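Side-chain contacts in BB_2cx5_001 (Thermus thermophilus, PDB 3RI0), which serves as a computationally designed scaffold, built on an aminoacyl-tRNA editing domain, that presents a grafted linear epitope for HIV immunogen design: residues A[46-51]-A[117-122]; A[113-118]-A[141-146]; A[61-66]-A[147-152]. The protein carries 6 engineered substitutions. One frame throughout, in Å; residues are numbered along the deposited sequence.

Contact 1. Residues A[46-51]-A[117-122]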
loop_
_atom_site.group_PDB
_atom_site.type_symbol
_atom_site.label_atom_id
_atom_site.label_comp_id
_atom_site.label_asym_id
_atom_site.label_seq_id
_atom_site.Cartn_x
_atom_site.Cartn_y
_atom_site.Cartn_z
ATOM N N GLN A 46 1.392 7.234 9.425
ATOM C CA GLN A 46 0.053 6.810 9.051
ATOM C C GLN A 46 -0.065 6.498 7.566
ATOM O O GLN A 46 -1.030 5.875 7.137
ATOM C CB GLN A 46 -0.981 7.876 9.437
ATOM C CG GLN A 46 -1.249 7.951 10.937
ATOM C CD GLN A 46 -2.184 9.097 11.302
ATOM O OE1 GLN A 46 -1.802 10.273 11.228
ATOM N NE2 GLN A 46 -3.416 8.764 11.690
ATOM N N ILE A 47 0.910 6.933 6.777
ATOM C CA ILE A 47 0.886 6.654 5.351
ATOM C C ILE A 47 1.261 5.192 5.127
ATOM O O ILE A 47 2.215 4.688 5.725
ATOM C CB ILE A 47 1.881 7.538 4.569
ATOM C CG1 ILE A 47 1.530 9.020 4.752
ATOM C CG2 ILE A 47 1.854 7.156 3.078
ATOM C CD1 ILE A 47 0.178 9.411 4.226
ATOM N N VAL A 48 0.508 4.525 4.262
ATOM C CA VAL A 48 0.748 3.131 3.960
ATOM C C VAL A 48 1.437 2.972 2.613
ATOM O O VAL A 48 0.903 3.386 1.583
ATOM C CB VAL A 48 -0.572 2.343 3.898
ATOM C CG1 VAL A 48 -0.276 0.847 3.768
ATOM C CG2 VAL A 48 -1.422 2.637 5.143
ATOM N N LYS A 49 2.620 2.369 2.625
ATOM C CA LYS A 49 3.376 2.105 1.395
ATOM C C LYS A 49 3.094 0.658 0.978
ATOM O O LYS A 49 3.273 -0.269 1.770
ATOM C CB LYS A 49 4.875 2.276 1.643
ATOM C CG LYS A 49 5.285 3.706 2.003
ATOM C CD LYS A 49 6.772 3.812 2.315
ATOM C CE LYS A 49 7.179 2.844 3.431
ATOM N NZ LYS A 49 8.613 3.004 3.803
ATOM N N SER A 50 2.639 0.464 -0.255
ATOM C CA SER A 50 2.334 -0.875 -0.758
ATOM C C SER A 50 3.503 -1.376 -1.596
ATOM O O SER A 50 3.557 -1.145 -2.816
ATOM C CB SER A 50 1.055 -0.841 -1.600
ATOM O OG SER A 50 -0.051 -0.400 -0.830
ATOM N N LEU A 51 4.430 -2.066 -0.930
ATOM C CA LEU A 51 5.637 -2.590 -1.564
ATOM C C LEU A 51 5.508 -4.021 -2.101
ATOM O O LEU A 51 5.202 -4.954 -1.360
ATOM C CB LEU A 51 6.804 -2.507 -0.568
ATOM C CG LEU A 51 7.015 -1.151 0.115
ATOM C CD1 LEU A 51 8.126 -1.230 1.141
ATOM C CD2 LEU A 51 7.342 -0.103 -0.935
ATOM N N GLU A 117 2.968 -4.198 11.685
ATOM C CA GLU A 117 2.208 -4.058 12.936
ATOM C C GLU A 117 2.077 -2.629 13.451
ATOM O O GLU A 117 1.116 -2.310 14.150
ATOM C CB GLU A 117 2.791 -4.959 14.037
ATOM C CG GLU A 117 4.315 -4.939 14.199
ATOM C CD GLU A 117 4.777 -5.831 15.361
ATOM O OE1 GLU A 117 4.320 -6.994 15.462
ATOM O OE2 GLU A 117 5.600 -5.364 16.174
ATOM N N ASP A 118 3.022 -1.760 13.108
ATOM C CA ASP A 118 2.952 -0.371 13.554
ATOM C C ASP A 118 1.747 0.368 12.985
ATOM O O ASP A 118 1.322 1.379 13.539
ATOM C CB ASP A 118 4.236 0.386 13.196
ATOM C CG ASP A 118 5.421 -0.024 14.066
ATOM O OD1 ASP A 118 5.235 -0.846 14.996
ATOM O OD2 ASP A 118 6.538 0.475 13.819
ATOM N N LEU A 119 1.191 -0.122 11.882
ATOM C CA LEU A 119 0.026 0.529 11.283
ATOM C C LEU A 119 -1.219 0.364 12.157
ATOM O O LEU A 119 -2.097 1.226 12.156
ATOM C CB LEU A 119 -0.240 -0.030 9.880
ATOM C CG LEU A 119 0.731 0.420 8.783
ATOM C CD1 LEU A 119 0.438 -0.322 7.485
ATOM C CD2 LEU A 119 0.596 1.924 8.574
ATOM N N LEU A 120 -1.286 -0.730 12.914
ATOM C CA LEU A 120 -2.436 -0.971 13.790
ATOM C C LEU A 120 -2.404 0.051 14.926
ATOM O O LEU A 120 -3.360 0.191 15.688
ATOM C CB LEU A 120 -2.383 -2.385 14.377
ATOM C CG LEU A 120 -2.208 -3.582 13.436
ATOM C CD1 LEU A 120 -2.190 -4.860 14.248
ATOM C CD2 LEU A 120 -3.326 -3.623 12.423
ATOM N N GLY A 121 -1.294 0.783 15.009
ATOM C CA GLY A 121 -1.122 1.778 16.050
ATOM C C GLY A 121 -1.922 3.062 15.909
ATOM O O GLY A 121 -1.852 3.926 16.784
ATOM N N TYR A 122 -2.685 3.211 14.832
ATOM C CA TYR A 122 -3.468 4.429 14.664
ATOM C C TYR A 122 -4.955 4.169 14.503
ATOM O O TYR A 122 -5.373 3.046 14.228
ATOM C CB TYR A 122 -2.978 5.210 13.447
ATOM C CG TYR A 122 -1.495 5.493 13.419
ATOM C CD1 TYR A 122 -0.610 4.605 12.812
ATOM C CD2 TYR A 122 -0.980 6.663 13.970
ATOM C CE1 TYR A 122 0.751 4.881 12.745
ATOM C CE2 TYR A 122 0.378 6.950 13.912
ATOM C CZ TYR A 122 1.238 6.051 13.290
ATOM O OH TYR A 122 2.578 6.339 13.173
#
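Q46 and Y122 supply the aromatic part of this contact, a CH-pi interaction in which an aliphatic carbon of a polar side chain does the touching. CG of Q46 lies over one face of the tyrosine ring, 3.5 Å from the ring centroid of Y122 and 18° off the ring normal. It is displaced toward the rim, so that its closest approach is Q46 CG to Y122 CD2 at 3.3 Å. Beyond CG the chain is extended (chi2 175°), which carries the amide past the CD2 side of the ring; amide and ring planes differ by 27°, and NE2 of Q46 passes 3.9 Å from CD2 of Y122. The phenol approaches from the end of the 3-10 segment, its side chain leaving the backbone toward segment 46-51.

The polar ends of both residues are engaged beyond the contact. Q46 OE1 accepts from the backbone N of E43 and NE2 donates to the carbonyl of E124, which fixes the amide's rotation and leaves the methylene to meet the ring. The hydroxyl of Y122 has a weak hydrogen bond with K67 NZ.

Purely apolar packing follows two residues on, at V48, within the strand. The isopropyl-like ends of V48 and L119 meet as a matched pair: CG1 of V48 is 4.0 Å from CD1 of L119, while the other branches, V48 CG2 and L119 CD2, face each other at the same spacing.

The 3-10 segment 117-121, in the connection between strands 113-116 and 125-128 of the aminoacyl-tRNA editing fold, is thereby laid against strand 47-54 near V48. V48 and L119 share V125 of the parallel strand 125-128, L63 of strand 59-65 adjoins V48, and L120 touches L144 of helix 140-147.

Contact 2. Residues A[113-118]-A[141-146]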
loop_
_atom_site.group_PDB
_atom_site.type_symbol
_atom_site.label_atom_id
_atom_site.label_comp_id
_atom_site.label_asym_id
_atom_site.label_seq_id
_atom_site.Cartn_x
_atom_site.Cartn_y
_atom_site.Cartn_z
ATOM N N ALA A 113 -0.583 -10.942 1.277
ATOM C CA ALA A 113 -0.106 -9.705 1.883
ATOM C C ALA A 113 0.263 -9.736 3.360
ATOM O O ALA A 113 -0.190 -10.596 4.120
ATOM C CB ALA A 113 -1.115 -8.597 1.640
ATOM N N TYR A 114 1.092 -8.769 3.751
ATOM C CA TYR A 114 1.539 -8.620 5.130
ATOM C C TYR A 114 1.417 -7.165 5.561
ATOM O O TYR A 114 1.616 -6.250 4.760
ATOM C CB TYR A 114 2.970 -9.120 5.266
ATOM C CG TYR A 114 3.087 -10.562 4.839
ATOM C CD1 TYR A 114 3.184 -10.904 3.489
ATOM C CD2 TYR A 114 3.028 -11.588 5.776
ATOM C CE1 TYR A 114 3.223 -12.237 3.083
ATOM C CE2 TYR A 114 3.061 -12.919 5.382
ATOM C CZ TYR A 114 3.157 -13.240 4.039
ATOM O OH TYR A 114 3.198 -14.559 3.659
ATOM N N LEU A 115 1.090 -6.952 6.832
ATOM C CA LEU A 115 0.891 -5.607 7.358
ATOM C C LEU A 115 1.768 -5.245 8.551
ATOM O O LEU A 115 1.680 -5.858 9.616
ATOM C CB LEU A 115 -0.582 -5.427 7.745
ATOM C CG LEU A 115 -1.035 -4.085 8.337
ATOM C CD1 LEU A 115 -1.704 -3.261 7.271
ATOM C CD2 LEU A 115 -2.024 -4.319 9.461
ATOM N N ASP A 116 2.597 -4.226 8.350
ATOM C CA ASP A 116 3.503 -3.680 9.363
ATOM C C ASP A 116 2.678 -3.451 10.621
ATOM O O ASP A 116 1.799 -2.587 10.622
ATOM C CB ASP A 116 4.048 -2.335 8.859
ATOM C CG ASP A 116 4.985 -1.643 9.847
ATOM O OD1 ASP A 116 4.929 -1.925 11.068
ATOM O OD2 ASP A 116 5.777 -0.789 9.381
ATOM N N GLU A 117 2.968 -4.198 11.685
ATOM C CA GLU A 117 2.208 -4.058 12.936
ATOM C C GLU A 117 2.077 -2.629 13.451
ATOM O O GLU A 117 1.116 -2.310 14.150
ATOM C CB GLU A 117 2.791 -4.959 14.037
ATOM C CG GLU A 117 4.315 -4.939 14.199
ATOM C CD GLU A 117 4.777 -5.831 15.361
ATOM O OE1 GLU A 117 4.320 -6.994 15.462
ATOM O OE2 GLU A 117 5.600 -5.364 16.174
ATOM N N ASP A 118 3.022 -1.760 13.108
ATOM C CA ASP A 118 2.952 -0.371 13.554
ATOM C C ASP A 118 1.747 0.368 12.985
ATOM O O ASP A 118 1.322 1.379 13.539
ATOM C CB ASP A 118 4.236 0.386 13.196
ATOM C CG ASP A 118 5.421 -0.024 14.066
ATOM O OD1 ASP A 118 5.235 -0.846 14.996
ATOM O OD2 ASP A 118 6.538 0.475 13.819
ATOM N N LYS A 141 -8.411 -1.867 10.667
ATOM C CA LYS A 141 -9.315 -3.007 10.604
ATOM C C LYS A 141 -9.839 -3.185 9.187
ATOM O O LYS A 141 -9.893 -4.304 8.670
ATOM C CB LYS A 141 -10.487 -2.814 11.575
ATOM C CG LYS A 141 -10.949 -4.113 12.229
ATOM C CD LYS A 141 -12.242 -3.953 13.040
ATOM C CE LYS A 141 -12.637 -5.278 13.706
ATOM N NZ LYS A 141 -14.033 -5.312 14.242
ATOM N N GLU A 142 -10.230 -2.079 8.560
ATOM C CA GLU A 142 -10.735 -2.119 7.194
ATOM C C GLU A 142 -9.620 -2.515 6.247
ATOM O O GLU A 142 -9.803 -3.372 5.392
ATOM C CB GLU A 142 -11.310 -0.760 6.794
ATOM C CG GLU A 142 -12.544 -0.361 7.596
ATOM C CD GLU A 142 -13.094 1.002 7.209
ATOM O OE1 GLU A 142 -12.353 2.004 7.310
ATOM O OE2 GLU A 142 -14.275 1.064 6.806
ATOM N N LEU A 143 -8.455 -1.902 6.405
ATOM C CA LEU A 143 -7.319 -2.218 5.546
ATOM C C LEU A 143 -7.088 -3.729 5.545
ATOM O O LEU A 143 -6.868 -4.325 4.487
ATOM C CB LEU A 143 -6.060 -1.479 6.030
ATOM C CG LEU A 143 -4.793 -1.663 5.181
ATOM C CD1 LEU A 143 -5.055 -1.200 3.748
ATOM C CD2 LEU A 143 -3.647 -0.879 5.784
ATOM N N LEU A 144 -7.140 -4.341 6.728
ATOM C CA LEU A 144 -6.945 -5.782 6.859
ATOM C C LEU A 144 -8.059 -6.574 6.191
ATOM O O LEU A 144 -7.801 -7.621 5.592
ATOM C CB LEU A 144 -6.871 -6.181 8.339
ATOM C CG LEU A 144 -5.598 -5.823 9.105
ATOM C CD1 LEU A 144 -5.773 -6.127 10.587
ATOM C CD2 LEU A 144 -4.423 -6.608 8.520
ATOM N N ALA A 145 -9.294 -6.083 6.300
ATOM C CA ALA A 145 -10.433 -6.767 5.694
ATOM C C ALA A 145 -10.353 -6.687 4.175
ATOM O O ALA A 145 -10.774 -7.598 3.475
ATOM C CB ALA A 145 -11.744 -6.152 6.179
ATOM N N LEU A 146 -9.807 -5.583 3.679
ATOM C CA LEU A 146 -9.661 -5.343 2.246
ATOM C C LEU A 146 -8.573 -6.191 1.625
ATOM O O LEU A 146 -8.755 -6.806 0.574
ATOM C CB LEU A 146 -9.295 -3.880 1.994
ATOM C CG LEU A 146 -10.372 -2.835 1.766
ATOM C CD1 LEU A 146 -9.725 -1.457 1.769
ATOM C CD2 LEU A 146 -11.071 -3.108 0.437
#
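The backbones of strand 113-116 and helix 140-147 come closest at L115 and L144, whose CA atoms are 7.9 Å apart, a gap spanned wholly by leucine side chains. L115 points at the helix and divides its two methyl groups between successive helical residues. Its CD1 meets CD2 of L143 at 3.4 Å, and its CD2 meets CD2 of L144 at an equally short 3.4 Å; both pairs are tighter than ordinary van der Waals contact. The chi2 of L115, 100°, is far from a staggered value, which, with the short contacts, suggests a tight and perhaps strained fit. L143 points toward the strand, and its side chain slants across that of L115, whereas L144 leaves the helix to one side, brings its end round and meets L115 at about a right angle.

This is a helix packed on the face of a mixed sheet, in which strand 113-116 lies between the parallel strands 59-65 and 150-152. The strand ends in an Asx turn: D116 OD1 accepts from the backbone N of D118 at 2.8 Å, the donor standing 38° out of the carboxylate plane. D116 OD2 accepts from S65 N and N68 ND2, so the carboxylate ties the turn to strand 59-65. On the helix side, L144 also touches V151, and a bound glycerol, probably from crystallisation, lies about 4 Å from its side chain.

Contact 3. Residues A[61-66]-A[147-152]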
loop_
_atom_site.group_PDB
_atom_site.type_symbol
_atom_site.label_atom_id
_atom_site.label_comp_id
_atom_site.label_asym_id
_atom_site.label_seq_id
_atom_site.Cartn_x
_atom_site.Cartn_y
_atom_site.Cartn_z
ATOM N N LEU A 61 2.932 -8.931 -1.255
ATOM C CA LEU A 61 2.653 -7.532 -0.974
ATOM C C LEU A 61 2.970 -7.174 0.479
ATOM O O LEU A 61 2.576 -7.885 1.408
ATOM C CB LEU A 61 1.175 -7.239 -1.258
ATOM C CG LEU A 61 0.713 -5.850 -1.717
ATOM C CD1 LEU A 61 -0.502 -5.471 -0.909
ATOM C CD2 LEU A 61 1.800 -4.798 -1.571
ATOM N N PHE A 62 3.676 -6.064 0.676
ATOM C CA PHE A 62 4.010 -5.620 2.022
ATOM C C PHE A 62 3.546 -4.190 2.263
ATOM O O PHE A 62 3.940 -3.267 1.564
ATOM C CB PHE A 62 5.513 -5.737 2.267
ATOM C CG PHE A 62 6.018 -7.152 2.219
ATOM C CD1 PHE A 62 6.435 -7.713 1.015
ATOM C CD2 PHE A 62 6.070 -7.928 3.375
ATOM C CE1 PHE A 62 6.900 -9.038 0.956
ATOM C CE2 PHE A 62 6.531 -9.258 3.333
ATOM C CZ PHE A 62 6.950 -9.807 2.119
ATOM N N LEU A 63 2.692 -4.024 3.266
ATOM C CA LEU A 63 2.145 -2.717 3.615
ATOM C C LEU A 63 2.971 -2.197 4.798
ATOM O O LEU A 63 2.884 -2.725 5.913
ATOM C CB LEU A 63 0.675 -2.881 3.985
ATOM C CG LEU A 63 -0.054 -3.708 2.923
ATOM C CD1 LEU A 63 -1.452 -4.050 3.391
ATOM C CD2 LEU A 63 -0.097 -2.935 1.612
ATOM N N VAL A 64 3.767 -1.161 4.543
ATOM C CA VAL A 64 4.662 -0.610 5.552
ATOM C C VAL A 64 4.320 0.797 5.993
ATOM O O VAL A 64 3.908 1.635 5.191
ATOM C CB VAL A 64 6.122 -0.595 5.018
ATOM C CG1 VAL A 64 7.054 0.058 6.033
ATOM C CG2 VAL A 64 6.568 -2.013 4.709
ATOM N N SER A 65 4.496 1.060 7.281
ATOM C CA SER A 65 4.242 2.385 7.814
ATOM C C SER A 65 5.149 3.360 7.068
ATOM O O SER A 65 6.260 3.013 6.676
ATOM C CB SER A 65 4.558 2.427 9.308
ATOM O OG SER A 65 4.474 3.754 9.801
ATOM N N GLY A 66 4.676 4.580 6.862
ATOM C CA GLY A 66 5.495 5.561 6.180
ATOM C C GLY A 66 6.744 5.933 6.971
ATOM O O GLY A 66 7.698 6.454 6.413
ATOM N N THR A 147 -7.424 -6.196 2.281
ATOM C CA THR A 147 -6.257 -6.910 1.794
ATOM C C THR A 147 -6.156 -8.359 2.261
ATOM O O THR A 147 -5.480 -9.171 1.630
ATOM C CB THR A 147 -4.989 -6.174 2.236
ATOM O OG1 THR A 147 -4.916 -6.183 3.667
ATOM C CG2 THR A 147 -5.018 -4.728 1.755
ATOM N N GLY A 148 -6.826 -8.685 3.363
ATOM C CA GLY A 148 -6.741 -10.035 3.896
ATOM C C GLY A 148 -5.299 -10.251 4.327
ATOM O O GLY A 148 -4.779 -11.370 4.327
ATOM N N ALA A 149 -4.646 -9.151 4.693
ATOM C CA ALA A 149 -3.257 -9.199 5.103
ATOM C C ALA A 149 -3.051 -9.834 6.475
ATOM O O ALA A 149 -3.924 -9.796 7.346
ATOM C CB ALA A 149 -2.667 -7.797 5.098
ATOM N N GLN A 150 -1.876 -10.410 6.653
ATOM C CA GLN A 150 -1.512 -11.022 7.907
ATOM C C GLN A 150 -0.689 -9.964 8.639
ATOM O O GLN A 150 0.208 -9.364 8.061
ATOM C CB GLN A 150 -0.670 -12.262 7.639
ATOM C CG GLN A 150 0.121 -12.788 8.818
ATOM C CD GLN A 150 0.864 -14.057 8.455
ATOM O OE1 GLN A 150 0.243 -15.083 8.164
ATOM N NE2 GLN A 150 2.193 -13.995 8.450
ATOM N N VAL A 151 -1.033 -9.704 9.894
ATOM C CA VAL A 151 -0.317 -8.735 10.718
ATOM C C VAL A 151 1.082 -9.275 10.951
ATOM O O VAL A 151 1.258 -10.472 11.180
ATOM C CB VAL A 151 -1.017 -8.530 12.088
ATOM C CG1 VAL A 151 -0.086 -7.842 13.048
ATOM C CG2 VAL A 151 -2.278 -7.710 11.913
ATOM N N ALA A 152 2.084 -8.404 10.889
ATOM C CA ALA A 152 3.455 -8.857 11.082
ATOM C C ALA A 152 4.461 -7.786 11.487
ATOM O O ALA A 152 4.228 -6.585 11.345
ATOM C CB ALA A 152 3.946 -9.552 9.814
#
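L63 and A149 mark the nearest approach of the two backbones, with CA atoms 8.6 Å apart; strand 113-116 runs between strands 59-65 and 150-152, so the contact bridges over a strand rather than pairing neighbours. A single methyl does the work on one side. CD1 of L63 meets CG2 of T147 tip to tip at 4.0 Å, and the same L63 CD1 lies 4.3 Å from CB of A149.

T147 presents two chemically different branches. CG2, anti to the carbonyl carbon, makes the nearest approach to L63, though OG1 also lies near it; chi1 of 63° places OG1 between the backbone N and the carbonyl carbon, where it meets the main chain. It accepts from the backbone N of A149 at 3.2 Å with a bent N-H...O angle of 138°, making an ST turn, and it donates a hydrogen bond to the carbonyl O of L143, one helical turn back. The hydroxyl thus links the last turn of helix 140-147 to the chain that leaves it. G148, between the two, has positive phi, a conformation that favours glycine and turns the chain out of the helix toward the next strand.

P104, from a loop, touches both L63 and T147. V48 and S50 of the adjacent strand 47-54 touch L63, A113 of strand 113-116 lies against A149, and strand 150-152 continues alongside strand 113-116.

All three contacts dress one mixed sheet. Contacts 1 and 2 are buried, whereas contact 3 is partly buried, at the exit from the helix. Contact 1 alone has an aromatic component, whose amide and hydroxyl find partners outside the contact; contact 2 is a tight, all-leucine meeting of helix and strand; contact 3 is looser and combines a methyl contact with a local turn. The segments of contacts 1 and 2 overlap at E117 and D118, though neither residue takes part in the packing, and the contacts meet through L120, whose CD2 is 3.3 Å from CD2 of L115. Contact 2 uses the middle of helix 140-147, contact 3 its last residue and the chain leaving it; backbone pairing of strands 113-116 and 150-152 joins them.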